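Local coordinates for prolyl oligopeptidase (Novosphingobium capsulatum, PDB 1YR2), which probably hydrolyses oligopeptides on the carboxyl side of proline, and to some extent alanine, residues as a serine endopeptidase of the S9A family, at residues A96-R101 with F510-D515; S426-P431 with G518-A523; P487-L492 with T717-R722. One frame throughout, in Å; residues are numbered along the deposited sequence.

How the contacts relate
All three contacts involve the alpha/beta-hydrolase domain, their centres about 12 to 14 Å apart. Along the chain the segments run 96-101, 426-431, 487-492, 510-515, 518-523 and 717-722, so the contacts interleave. Contacts 2 and 3 reach neighbouring strands, 519-523 and 490-493, of one mixed sheet, joined where Ala519 N lies 2.8 Å from Pro489 O. Helix 508-514 of contact 1 comes between these strands in sequence; Trp513 NE1 meets Ala519 O at 2.8 Å and the Trp513 ring packs on Thr717 and Leu719. Contact 1 packs helix 95-105 on helix 508-514, contact 3 sets the end of helix 699-717 beside strand 490-493, and contact 2 reaches the propeller.

Contact 1 of 3, residues A96-R101 with F510-D515; sequences AALEKR and FMTWID
The guanidinium of Arg101 presents one edge to the carboxylate of Asp515, whose OD2 lies almost exactly in the guanidinium plane. Arg101 grips it side-on, NE at 2.8 Å from Asp515 OD2 and NH2 at 3.0 Å from the same OD2, a fork on one oxygen. The two planes stand 69° apart. The NE bond arrives on the anti side of OD2, 25° out of the carboxylate plane, the NH2 bond nearly along its C-O axis. A bend at chi2 (70°) turns the arginine chain towards Asp515, just past the end of helix 508-514. Asp515 OD1 takes a second salt bridge from Arg481, and Arg101 NH2 also bonds Thr453; these partners restrain both groups. Deeper in, the methyl of Thr512 packs between the helices, with CG2 3.5 Å from Leu98 O and 4.0 Å from Leu98 CD2. Threonine suits this place because its OG1 turns back to Ala508 O in its own helix, leaving the methyl for packing. Leucine supplies an apolar partner at the buried side, arginine a long polar arm that reaches Asp515. The arrangement is helix-to-helix packing with a salt bridge at its edge, joining N-terminal helix 95-105 to the alpha/beta-hydrolase fold.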
ATOM      1  N   ALA A  96      -4.916  25.826 -12.006  1.00 18.81           N
ATOM      2  CA  ALA A  96      -6.245  26.020 -11.436  1.00 19.11           C
ATOM      3  C   ALA A  96      -7.143  24.817 -11.598  1.00 19.17           C
ATOM      4  O   ALA A  96      -7.792  24.384 -10.647  1.00 20.25           O
ATOM      5  CB  ALA A  96      -6.904  27.228 -12.102  1.00 19.37           C
ATOM      6  N   ALA A  97      -7.179  24.284 -12.815  1.00 19.06           N
ATOM      7  CA  ALA A  97      -8.069  23.203 -13.167  1.00 19.11           C
ATOM      8  C   ALA A  97      -7.606  21.921 -12.491  1.00 18.69           C
ATOM      9  O   ALA A  97      -8.421  21.098 -12.055  1.00 17.99           O
ATOM     10  CB  ALA A  97      -8.077  23.007 -14.663  1.00 20.13           C
ATOM     11  N   LEU A  98      -6.298  21.760 -12.369  1.00 18.37           N
ATOM     12  CA  LEU A  98      -5.761  20.554 -11.712  1.00 17.66           C
ATOM     13  C   LEU A  98      -6.002  20.573 -10.218  1.00 17.09           C
ATOM     14  O   LEU A  98      -6.361  19.540  -9.650  1.00 15.23           O
ATOM     15  CB  LEU A  98      -4.283  20.376 -11.990  1.00 17.04           C
ATOM     16  CG  LEU A  98      -3.964  20.046 -13.453  1.00 19.46           C
ATOM     17  CD1 LEU A  98      -2.511  20.489 -13.797  1.00 19.24           C
ATOM     18  CD2 LEU A  98      -4.158  18.587 -13.831  1.00 18.37           C
ATOM     19  N   GLU A  99      -5.770  21.722  -9.578  1.00 16.80           N
ATOM     20  CA  GLU A  99      -6.013  21.880  -8.135  1.00 18.80           C
ATOM     21  C   GLU A  99      -7.486  21.613  -7.802  1.00 18.08           C
ATOM     22  O   GLU A  99      -7.781  21.013  -6.796  1.00 17.49           O
ATOM     23  CB  GLU A  99      -5.651  23.256  -7.611  1.00 19.15           C
ATOM     24  CG  GLU A  99      -5.815  23.381  -6.098  1.00 25.90           C
ATOM     25  CD  GLU A  99      -5.464  24.764  -5.533  1.00 35.78           C
ATOM     26  OE1 GLU A  99      -6.209  25.752  -5.786  1.00 42.41           O
ATOM     27  OE2 GLU A  99      -4.440  24.870  -4.804  1.00 44.08           O
ATOM     28  N   LYS A 100      -8.375  22.105  -8.658  1.00 17.98           N
ATOM     29  CA  LYS A 100      -9.810  21.939  -8.462  1.00 18.40           C
ATOM     30  C   LYS A 100     -10.193  20.448  -8.604  1.00 17.16           C
ATOM     31  O   LYS A 100     -11.008  19.960  -7.822  1.00 17.05           O
ATOM     32  CB  LYS A 100     -10.571  22.765  -9.478  1.00 18.62           C
ATOM     33  CG  LYS A 100     -12.086  22.710  -9.385  1.00 21.95           C
ATOM     34  CD  LYS A 100     -12.715  23.578 -10.490  1.00 26.35           C
ATOM     35  CE  LYS A 100     -14.127  23.095 -10.859  1.00 30.68           C
ATOM     36  NZ  LYS A 100     -15.148  23.613  -9.921  1.00 31.93           N
ATOM     37  N   ARG A 101      -9.665  19.771  -9.616  1.00 15.68           N
ATOM     38  CA  ARG A 101      -9.960  18.358  -9.785  1.00 15.92           C
ATOM     39  C   ARG A 101      -9.485  17.568  -8.563  1.00 14.26           C
ATOM     40  O   ARG A 101     -10.244  16.740  -8.028  1.00 14.54           O
ATOM     41  CB  ARG A 101      -9.331  17.783 -11.050  1.00 16.47           C
ATOM     42  CG  ARG A 101      -9.845  16.395 -11.402  1.00 18.67           C
ATOM     43  CD  ARG A 101     -11.274  16.434 -11.861  1.00 18.60           C
ATOM     44  NE  ARG A 101     -11.945  15.153 -11.807  1.00 20.98           N
ATOM     45  CZ  ARG A 101     -12.670  14.711 -10.769  1.00 20.79           C
ATOM     46  NH1 ARG A 101     -12.703  15.356  -9.588  1.00 19.46           N
ATOM     47  NH2 ARG A 101     -13.265  13.548 -10.871  1.00 22.14           N
ATOM     48  N   PHE A 510      -2.638  10.646  -9.062  1.00 12.77           N
ATOM     49  CA  PHE A 510      -2.572  10.042 -10.409  1.00 12.55           C
ATOM     50  C   PHE A 510      -3.920  10.157 -11.106  1.00 12.41           C
ATOM     51  O   PHE A 510      -3.973  10.426 -12.316  1.00 11.09           O
ATOM     52  CB  PHE A 510      -2.077   8.622 -10.412  1.00 14.53           C
ATOM     53  CG  PHE A 510      -0.626   8.489  -9.958  1.00 17.28           C
ATOM     54  CD1 PHE A 510       0.300   9.527 -10.178  1.00 19.59           C
ATOM     55  CD2 PHE A 510      -0.214   7.369  -9.304  1.00 21.22           C
ATOM     56  CE1 PHE A 510       1.628   9.426  -9.692  1.00 23.67           C
ATOM     57  CE2 PHE A 510       1.119   7.242  -8.858  1.00 22.55           C
ATOM     58  CZ  PHE A 510       2.020   8.268  -9.036  1.00 22.39           C
ATOM     59  N   MET A 511      -4.989  10.036 -10.348  1.00 11.73           N
ATOM     60  CA  MET A 511      -6.341  10.142 -10.918  1.00 10.70           C
ATOM     61  C   MET A 511      -6.631  11.527 -11.479  1.00 11.39           C
ATOM     62  O   MET A 511      -7.384  11.675 -12.453  1.00 10.02           O
ATOM     63  CB  MET A 511      -7.369   9.779  -9.872  1.00 10.74           C
ATOM     64  CG  MET A 511      -8.789   9.605 -10.393  1.00 14.24           C
ATOM     65  SD  MET A 511      -8.894   8.137 -11.493  1.00 22.76           S
ATOM     66  CE  MET A 511      -9.972   8.812 -12.557  1.00 22.08           C
ATOM     67  N   THR A 512      -6.064  12.541 -10.845  1.00 10.83           N
ATOM     68  CA  THR A 512      -6.203  13.919 -11.303  1.00 11.91           C
ATOM     69  C   THR A 512      -5.645  14.028 -12.734  1.00 11.06           C
ATOM     70  O   THR A 512      -6.255  14.673 -13.603  1.00 11.43           O
ATOM     71  CB  THR A 512      -5.437  14.885 -10.336  1.00 12.10           C
ATOM     72  OG1 THR A 512      -6.009  14.826  -9.027  1.00 15.07           O
ATOM     73  CG2 THR A 512      -5.537  16.383 -10.788  1.00 14.05           C
ATOM     74  N   TRP A 513      -4.457  13.463 -12.963  1.00  9.52           N
ATOM     75  CA  TRP A 513      -3.850  13.480 -14.284  1.00 10.26           C
ATOM     76  C   TRP A 513      -4.710  12.722 -15.286  1.00 10.20           C
ATOM     77  O   TRP A 513      -5.011  13.253 -16.343  1.00 11.57           O
ATOM     78  CB  TRP A 513      -2.457  12.859 -14.257  1.00  9.42           C
ATOM     79  CG  TRP A 513      -1.699  12.836 -15.503  1.00  9.18           C
ATOM     80  CD1 TRP A 513      -1.603  11.820 -16.387  1.00 11.90           C
ATOM     81  CD2 TRP A 513      -0.864  13.891 -16.018  1.00 12.56           C
ATOM     82  NE1 TRP A 513      -0.774  12.168 -17.421  1.00 10.85           N
ATOM     83  CE2 TRP A 513      -0.302  13.433 -17.219  1.00 11.93           C
ATOM     84  CE3 TRP A 513      -0.524  15.159 -15.563  1.00 12.08           C
ATOM     85  CZ2 TRP A 513       0.598  14.181 -17.965  1.00 13.52           C
ATOM     86  CZ3 TRP A 513       0.394  15.920 -16.311  1.00 14.81           C
ATOM     87  CH2 TRP A 513       0.918  15.432 -17.503  1.00 13.90           C
ATOM     88  N   ILE A 514      -5.112  11.506 -14.950  1.00 11.54           N
ATOM     89  CA  ILE A 514      -5.906  10.664 -15.867  1.00 12.19           C
ATOM     90  C   ILE A 514      -7.259  11.303 -16.193  1.00 13.25           C
ATOM     91  O   ILE A 514      -7.690  11.315 -17.356  1.00 13.85           O
ATOM     92  CB  ILE A 514      -6.100   9.290 -15.255  1.00 13.29           C
ATOM     93  CG1 ILE A 514      -4.725   8.602 -15.004  1.00 13.80           C
ATOM     94  CG2 ILE A 514      -7.059   8.453 -16.134  1.00 14.99           C
ATOM     95  CD1 ILE A 514      -4.765   7.544 -13.912  1.00 14.54           C
ATOM     96  N   ASP A 515      -7.915  11.864 -15.172  1.00 14.09           N
ATOM     97  CA  ASP A 515      -9.197  12.521 -15.375  1.00 13.84           C
ATOM     98  C   ASP A 515      -9.080  13.977 -15.797  1.00 14.22           C
ATOM     99  O   ASP A 515     -10.079  14.725 -15.796  1.00 12.78           O
ATOM    100  CB  ASP A 515     -10.080  12.349 -14.174  1.00 14.43           C
ATOM    101  CG  ASP A 515     -11.549  12.614 -14.501  1.00 16.81           C
ATOM    102  OD1 ASP A 515     -12.014  12.282 -15.621  1.00 16.87           O
ATOM    103  OD2 ASP A 515     -12.298  13.154 -13.699  1.00 17.94           O
TER

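Contact 2 of 3, residues S426-P431 with G518-A523; sequences SSFTQP and GAFALA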
ATOM      1  N   SER A 426      -9.345  -2.638  -5.204  1.00 10.53           N
ATOM      2  CA  SER A 426      -8.952  -1.276  -5.543  1.00 10.51           C
ATOM      3  C   SER A 426      -8.070  -1.275  -6.785  1.00 10.04           C
ATOM      4  O   SER A 426      -7.508  -2.328  -7.187  1.00 10.31           O
ATOM      5  CB  SER A 426      -8.256  -0.626  -4.366  1.00 11.96           C
ATOM      6  OG  SER A 426      -6.905  -1.048  -4.333  1.00 13.68           O
ATOM      7  N   SER A 427      -7.959  -0.132  -7.438  1.00  8.96           N
ATOM      8  CA  SER A 427      -7.059  -0.020  -8.564  1.00  8.44           C
ATOM      9  C   SER A 427      -6.802   1.444  -8.864  1.00  8.64           C
ATOM     10  O   SER A 427      -7.280   2.285  -8.158  1.00  8.18           O
ATOM     11  CB  SER A 427      -7.628  -0.726  -9.817  1.00  9.95           C
ATOM     12  OG  SER A 427      -6.576  -0.975 -10.746  1.00  9.60           O
ATOM     13  N   PHE A 428      -6.046   1.742  -9.921  1.00  8.52           N
ATOM     14  CA  PHE A 428      -5.676   3.127 -10.213  1.00  8.25           C
ATOM     15  C   PHE A 428      -6.895   4.010 -10.455  1.00  8.91           C
ATOM     16  O   PHE A 428      -6.836   5.211 -10.210  1.00 10.12           O
ATOM     17  CB  PHE A 428      -4.707   3.197 -11.386  1.00  8.52           C
ATOM     18  CG  PHE A 428      -3.470   2.423 -11.175  1.00  7.78           C
ATOM     19  CD1 PHE A 428      -2.516   2.866 -10.292  1.00  8.88           C
ATOM     20  CD2 PHE A 428      -3.281   1.184 -11.814  1.00 10.45           C
ATOM     21  CE1 PHE A 428      -1.366   2.143 -10.055  1.00 10.69           C
ATOM     22  CE2 PHE A 428      -2.084   0.464 -11.627  1.00 10.57           C
ATOM     23  CZ  PHE A 428      -1.141   0.942 -10.717  1.00  9.28           C
ATOM     24  N   THR A 429      -8.020   3.427 -10.880  1.00  9.66           N
ATOM     25  CA  THR A 429      -9.240   4.220 -11.072  1.00 10.72           C
ATOM     26  C   THR A 429     -10.381   3.730 -10.237  1.00  9.66           C
ATOM     27  O   THR A 429     -11.552   4.047 -10.513  1.00  9.94           O
ATOM     28  CB  THR A 429      -9.669   4.188 -12.533  1.00 12.36           C
ATOM     29  OG1 THR A 429      -9.756   2.807 -12.949  1.00 18.10           O
ATOM     30  CG2 THR A 429      -8.560   4.824 -13.386  1.00 14.92           C
ATOM     31  N   GLN A 430     -10.061   3.015  -9.181  1.00  9.03           N
ATOM     32  CA  GLN A 430     -11.073   2.478  -8.262  1.00  7.91           C
ATOM     33  C   GLN A 430     -10.606   2.602  -6.832  1.00  8.14           C
ATOM     34  O   GLN A 430      -9.822   1.779  -6.338  1.00  7.79           O
ATOM     35  CB  GLN A 430     -11.391   1.038  -8.638  1.00  8.75           C
ATOM     36  CG  GLN A 430     -12.385   0.321  -7.736  1.00 10.06           C
ATOM     37  CD  GLN A 430     -13.716   0.983  -7.771  1.00 12.57           C
ATOM     38  OE1 GLN A 430     -14.482   0.764  -8.704  1.00 12.80           O
ATOM     39  NE2 GLN A 430     -14.001   1.810  -6.767  1.00 10.97           N
ATOM     40  N   PRO A 431     -11.059   3.625  -6.113  1.00  8.96           N
ATOM     41  CA  PRO A 431     -10.822   3.640  -4.678  1.00  9.65           C
ATOM     42  C   PRO A 431     -11.382   2.375  -4.028  1.00  9.41           C
ATOM     43  O   PRO A 431     -12.384   1.840  -4.507  1.00  9.76           O
ATOM     44  CB  PRO A 431     -11.571   4.895  -4.210  1.00 10.80           C
ATOM     45  CG  PRO A 431     -11.769   5.712  -5.448  1.00  8.06           C
ATOM     46  CD  PRO A 431     -11.886   4.752  -6.565  1.00 10.00           C
ATOM     47  N   GLY A 518      -4.820  13.004 -19.468  1.00 13.36           N
ATOM     48  CA  GLY A 518      -3.469  12.489 -19.621  1.00 13.10           C
ATOM     49  C   GLY A 518      -3.463  10.973 -19.492  1.00 12.41           C
ATOM     50  O   GLY A 518      -4.402  10.395 -18.932  1.00 13.11           O
ATOM     51  N   ALA A 519      -2.420  10.328 -20.000  1.00 12.70           N
ATOM     52  CA  ALA A 519      -2.202   8.906 -19.791  1.00 11.79           C
ATOM     53  C   ALA A 519      -1.270   8.729 -18.628  1.00 12.52           C
ATOM     54  O   ALA A 519      -0.393   9.578 -18.394  1.00 12.72           O
ATOM     55  CB  ALA A 519      -1.641   8.267 -21.022  1.00 13.97           C
ATOM     56  N   PHE A 520      -1.512   7.669 -17.855  1.00 11.88           N
ATOM     57  CA  PHE A 520      -0.661   7.279 -16.754  1.00 10.98           C
ATOM     58  C   PHE A 520      -0.070   5.898 -17.032  1.00 10.89           C
ATOM     59  O   PHE A 520      -0.752   4.978 -17.515  1.00 10.89           O
ATOM     60  CB  PHE A 520      -1.426   7.335 -15.441  1.00 11.88           C
ATOM     61  CG  PHE A 520      -0.669   6.778 -14.266  1.00 10.13           C
ATOM     62  CD1 PHE A 520       0.396   7.476 -13.718  1.00 14.95           C
ATOM     63  CD2 PHE A 520      -0.979   5.546 -13.746  1.00 15.60           C
ATOM     64  CE1 PHE A 520       1.079   6.998 -12.608  1.00 14.81           C
ATOM     65  CE2 PHE A 520      -0.277   5.020 -12.651  1.00 16.51           C
ATOM     66  CZ  PHE A 520       0.776   5.766 -12.086  1.00 14.59           C
ATOM     67  N   ALA A 521       1.225   5.784 -16.761  1.00 10.65           N
ATOM     68  CA  ALA A 521       1.953   4.525 -16.916  1.00 11.43           C
ATOM     69  C   ALA A 521       2.817   4.299 -15.716  1.00 10.62           C
ATOM     70  O   ALA A 521       3.383   5.232 -15.147  1.00 10.17           O
ATOM     71  CB  ALA A 521       2.771   4.608 -18.172  1.00 12.71           C
ATOM     72  N   LEU A 522       2.898   3.058 -15.277  1.00 10.57           N
ATOM     73  CA  LEU A 522       3.709   2.684 -14.148  1.00 10.40           C
ATOM     74  C   LEU A 522       4.425   1.392 -14.513  1.00 11.14           C
ATOM     75  O   LEU A 522       3.776   0.411 -14.873  1.00 10.63           O
ATOM     76  CB  LEU A 522       2.848   2.473 -12.907  1.00 11.35           C
ATOM     77  CG  LEU A 522       3.581   2.118 -11.590  1.00 13.12           C
ATOM     78  CD1 LEU A 522       2.762   2.451 -10.396  1.00 16.09           C
ATOM     79  CD2 LEU A 522       3.955   0.630 -11.515  1.00 14.71           C
ATOM     80  N   ALA A 523       5.751   1.421 -14.462  1.00 11.39           N
ATOM     81  CA  ALA A 523       6.581   0.242 -14.816  1.00 11.35           C
ATOM     82  C   ALA A 523       7.058  -0.475 -13.559  1.00 11.34           C
ATOM     83  O   ALA A 523       7.529   0.151 -12.621  1.00 10.71           O
ATOM     84  CB  ALA A 523       7.754   0.693 -15.634  1.00 13.05           C
TER
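Phe428 reaches from a propeller turn onto the ring of Phe520, and the two aromatic planes are inclined at 57°, with centroids 5.6 Å apart. One corner of the Phe520 ring, CE2, sits over a face of the Phe428 ring, 3.9 Å from Phe428 CD1. Leu522 approaches the same ring obliquely, its methyl CD1 being 4.2 Å from Phe428 CE1 and about as far from CZ. Both side chains run roughly at right angles to that of Phe428, and the CD1-CE1-CZ side of the Phe428 ring meets them both. Phe520 and Leu522 are two residues apart in strand 519-523, so both project from the same side of the sheet. Each has CG anti to the backbone N (chi1 173° for Phe520), which extends it towards the turn. Large apolar side chains suit this buried place, where contact is purely van der Waals. Phe510 stacks on Phe520, and Phe477 meets Phe428, so the pair belongs to a wider aromatic cluster. Phe428 itself occupies the second position of a type I turn, Ser427 to Gln430, closed by Gln430 N to Ser427 O at 3.1 Å. A turn of the last four-stranded propeller blade thus lodges against the central sheet of the alpha/beta-hydrolase domain, an apolar interdomain contact within the two-domain architecture of prolyl oligopeptidases.

Contact 3 of 3, residues P487-L492 with T717-R722; sequences PLPTLL and TGLTPR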
ATOM      1  N   PRO A 487      -2.314   8.845 -29.102  1.00 16.49           N
ATOM      2  CA  PRO A 487      -1.206   9.280 -28.231  1.00 16.58           C
ATOM      3  C   PRO A 487      -1.600  10.441 -27.320  1.00 15.54           C
ATOM      4  O   PRO A 487      -2.274  11.361 -27.770  1.00 15.25           O
ATOM      5  CB  PRO A 487      -0.100   9.713 -29.210  1.00 17.09           C
ATOM      6  CG  PRO A 487      -0.515   9.220 -30.555  1.00 18.17           C
ATOM      7  CD  PRO A 487      -1.935   8.792 -30.530  1.00 16.90           C
ATOM      8  N   LEU A 488      -1.194  10.385 -26.058  1.00 14.49           N
ATOM      9  CA  LEU A 488      -1.544  11.425 -25.095  1.00 13.77           C
ATOM     10  C   LEU A 488      -0.319  11.863 -24.297  1.00 14.38           C
ATOM     11  O   LEU A 488       0.574  11.066 -24.107  1.00 13.99           O
ATOM     12  CB  LEU A 488      -2.579  10.860 -24.134  1.00 13.94           C
ATOM     13  CG  LEU A 488      -4.003  10.704 -24.655  1.00 15.19           C
ATOM     14  CD1 LEU A 488      -4.870  10.086 -23.554  1.00 17.00           C
ATOM     15  CD2 LEU A 488      -4.545  12.056 -25.106  1.00 17.67           C
ATOM     16  N   PRO A 489      -0.272  13.108 -23.819  1.00 13.83           N
ATOM     17  CA  PRO A 489       0.701  13.444 -22.763  1.00 13.89           C
ATOM     18  C   PRO A 489       0.632  12.385 -21.651  1.00 13.34           C
ATOM     19  O   PRO A 489      -0.459  11.984 -21.212  1.00 13.33           O
ATOM     20  CB  PRO A 489       0.227  14.786 -22.261  1.00 13.76           C
ATOM     21  CG  PRO A 489      -0.421  15.392 -23.466  1.00 13.78           C
ATOM     22  CD  PRO A 489      -1.090  14.265 -24.198  1.00 14.72           C
ATOM     23  N   THR A 490       1.794  11.928 -21.204  1.00 12.66           N
ATOM     24  CA  THR A 490       1.871  10.740 -20.372  1.00 12.53           C
ATOM     25  C   THR A 490       2.763  11.031 -19.192  1.00 13.07           C
ATOM     26  O   THR A 490       3.813  11.642 -19.322  1.00 14.00           O
ATOM     27  CB  THR A 490       2.430   9.558 -21.180  1.00 12.51           C
ATOM     28  OG1 THR A 490       1.539   9.231 -22.243  1.00 12.36           O
ATOM     29  CG2 THR A 490       2.531   8.287 -20.349  1.00 14.23           C
ATOM     30  N   LEU A 491       2.305  10.574 -18.027  1.00 12.88           N
ATOM     31  CA  LEU A 491       3.055  10.595 -16.796  1.00 12.89           C
ATOM     32  C   LEU A 491       3.461   9.152 -16.493  1.00 12.48           C
ATOM     33  O   LEU A 491       2.595   8.302 -16.242  1.00 11.80           O
ATOM     34  CB  LEU A 491       2.174  11.160 -15.677  1.00 13.62           C
ATOM     35  CG  LEU A 491       2.832  11.507 -14.334  1.00 16.79           C
ATOM     36  CD1 LEU A 491       1.822  12.264 -13.444  1.00 21.89           C
ATOM     37  CD2 LEU A 491       3.276  10.296 -13.621  1.00 24.11           C
ATOM     38  N   LEU A 492       4.768   8.892 -16.497  1.00 10.93           N
ATOM     39  CA  LEU A 492       5.347   7.561 -16.253  1.00 10.44           C
ATOM     40  C   LEU A 492       6.040   7.570 -14.904  1.00 10.12           C
ATOM     41  O   LEU A 492       6.926   8.367 -14.683  1.00 10.12           O
ATOM     42  CB  LEU A 492       6.353   7.218 -17.336  1.00 10.75           C
ATOM     43  CG  LEU A 492       7.274   6.037 -17.117  1.00 11.23           C
ATOM     44  CD1 LEU A 492       6.454   4.727 -17.002  1.00  9.35           C
ATOM     45  CD2 LEU A 492       8.318   5.964 -18.206  1.00 13.72           C
ATOM     46  N   THR A 717       4.474  18.914 -21.422  1.00 14.74           N
ATOM     47  CA  THR A 717       4.074  17.827 -22.287  1.00 14.78           C
ATOM     48  C   THR A 717       2.921  18.151 -23.232  1.00 15.24           C
ATOM     49  O   THR A 717       2.486  17.277 -23.989  1.00 16.60           O
ATOM     50  CB  THR A 717       3.682  16.573 -21.497  1.00 14.55           C
ATOM     51  OG1 THR A 717       2.620  16.861 -20.580  1.00 12.91           O
ATOM     52  CG2 THR A 717       4.833  16.022 -20.673  1.00 16.41           C
ATOM     53  N   GLY A 718       2.381  19.352 -23.161  1.00 15.89           N
ATOM     54  CA  GLY A 718       1.276  19.715 -24.043  1.00 16.24           C
ATOM     55  C   GLY A 718      -0.091  19.239 -23.578  1.00 15.98           C
ATOM     56  O   GLY A 718      -1.016  19.166 -24.378  1.00 16.47           O
ATOM     57  N   LEU A 719      -0.261  18.957 -22.294  1.00 15.55           N
ATOM     58  CA  LEU A 719      -1.559  18.573 -21.789  1.00 15.12           C
ATOM     59  C   LEU A 719      -2.403  19.786 -21.468  1.00 16.48           C
ATOM     60  O   LEU A 719      -2.033  20.583 -20.610  1.00 15.31           O
ATOM     61  CB  LEU A 719      -1.449  17.724 -20.522  1.00 15.20           C
ATOM     62  CG  LEU A 719      -2.802  17.270 -19.950  1.00 16.08           C
ATOM     63  CD1 LEU A 719      -3.514  16.344 -20.956  1.00 15.01           C
ATOM     64  CD2 LEU A 719      -2.657  16.589 -18.590  1.00 20.05           C
ATOM     65  N   THR A 720      -3.559  19.880 -22.119  1.00 17.44           N
ATOM     66  CA  THR A 720      -4.587  20.837 -21.739  1.00 18.08           C
ATOM     67  C   THR A 720      -5.647  20.078 -20.940  1.00 17.05           C
ATOM     68  O   THR A 720      -6.320  19.241 -21.501  1.00 17.16           O
ATOM     69  CB  THR A 720      -5.179  21.472 -23.027  1.00 18.97           C
ATOM     70  OG1 THR A 720      -4.200  22.344 -23.631  1.00 19.59           O
ATOM     71  CG2 THR A 720      -6.377  22.360 -22.712  1.00 21.31           C
ATOM     72  N   PRO A 721      -5.773  20.318 -19.632  1.00 17.96           N
ATOM     73  CA  PRO A 721      -6.754  19.591 -18.789  1.00 17.77           C
ATOM     74  C   PRO A 721      -8.171  19.733 -19.308  1.00 17.31           C
ATOM     75  O   PRO A 721      -8.599  20.875 -19.532  1.00 16.68           O
ATOM     76  CB  PRO A 721      -6.630  20.283 -17.428  1.00 17.92           C
ATOM     77  CG  PRO A 721      -5.204  20.768 -17.412  1.00 19.13           C
ATOM     78  CD  PRO A 721      -4.978  21.261 -18.824  1.00 17.80           C
ATOM     79  N   ARG A 722      -8.842  18.616 -19.576  1.00 16.36           N
ATOM     80  CA  ARG A 722     -10.214  18.613 -20.054  1.00 17.38           C
ATOM     81  C   ARG A 722     -11.047  17.551 -19.360  1.00 16.04           C
ATOM     82  O   ARG A 722     -10.569  16.446 -19.134  1.00 13.41           O
ATOM     83  CB  ARG A 722     -10.279  18.271 -21.540  1.00 19.43           C
ATOM     84  CG  ARG A 722      -9.921  19.331 -22.539  1.00 24.41           C
ATOM     85  CD  ARG A 722     -10.092  18.781 -23.928  1.00 30.98           C
ATOM     86  NE  ARG A 722     -10.052  19.781 -24.996  1.00 36.95           N
ATOM     87  CZ  ARG A 722      -9.365  19.636 -26.133  1.00 39.84           C
ATOM     88  NH1 ARG A 722      -8.621  18.546 -26.363  1.00 41.92           N
ATOM     89  NH2 ARG A 722      -9.418  20.587 -27.045  1.00 41.15           N
TER
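Thr717 holds OG1 between its backbone N and carbonyl carbon (chi1 58°), which places the hydroxyl oxygen beside the Pro489 ring, with OG1 3.6 Å from Pro489 CB. Leu719, by contrast, extends CG away from its own N (chi1 -179°), and the branch beyond brings Leu719 CD1 to 4.1 Å from Pro489 CG. The proline ring is thus met by a threonine and a leucine, and its CG reaches in between to the intervening backbone, with Pro489 CG 3.5 Å from Thr717 O and 3.8 Å from Leu719 N. Proline suits this place: its compact, rigid ring offers CB and CG to the turn as an apolar surface. The Thr717 hydroxyl is bonded to Leu713 O, one helical turn back, so that OG1 can lie against carbon without wanting a polar partner across the contact.

Gly718 ends helix 699-717 in a Schellman motif. Its positive phi of 82° would jam a side chain against the preceding carbonyl oxygen, which explains the glycine, and the reversal turns the chain so that Leu719 CB comes to 3.8 Å from Pro489 CB. The helix is the last before the C-terminal helix 726-735, and its end is here set beside the entry to strand 490-493 of the alpha/beta-hydrolase sheet.

Just inside that strand, Thr490 points away from the turn. Thr490 OG1 donates to Leu488 O at 2.8 Å, from above the carbonyl plane rather than along a lone pair, and also bonds Thr564. Trp513 of helix 508-514 also touches Thr717, Leu719 and Leu491.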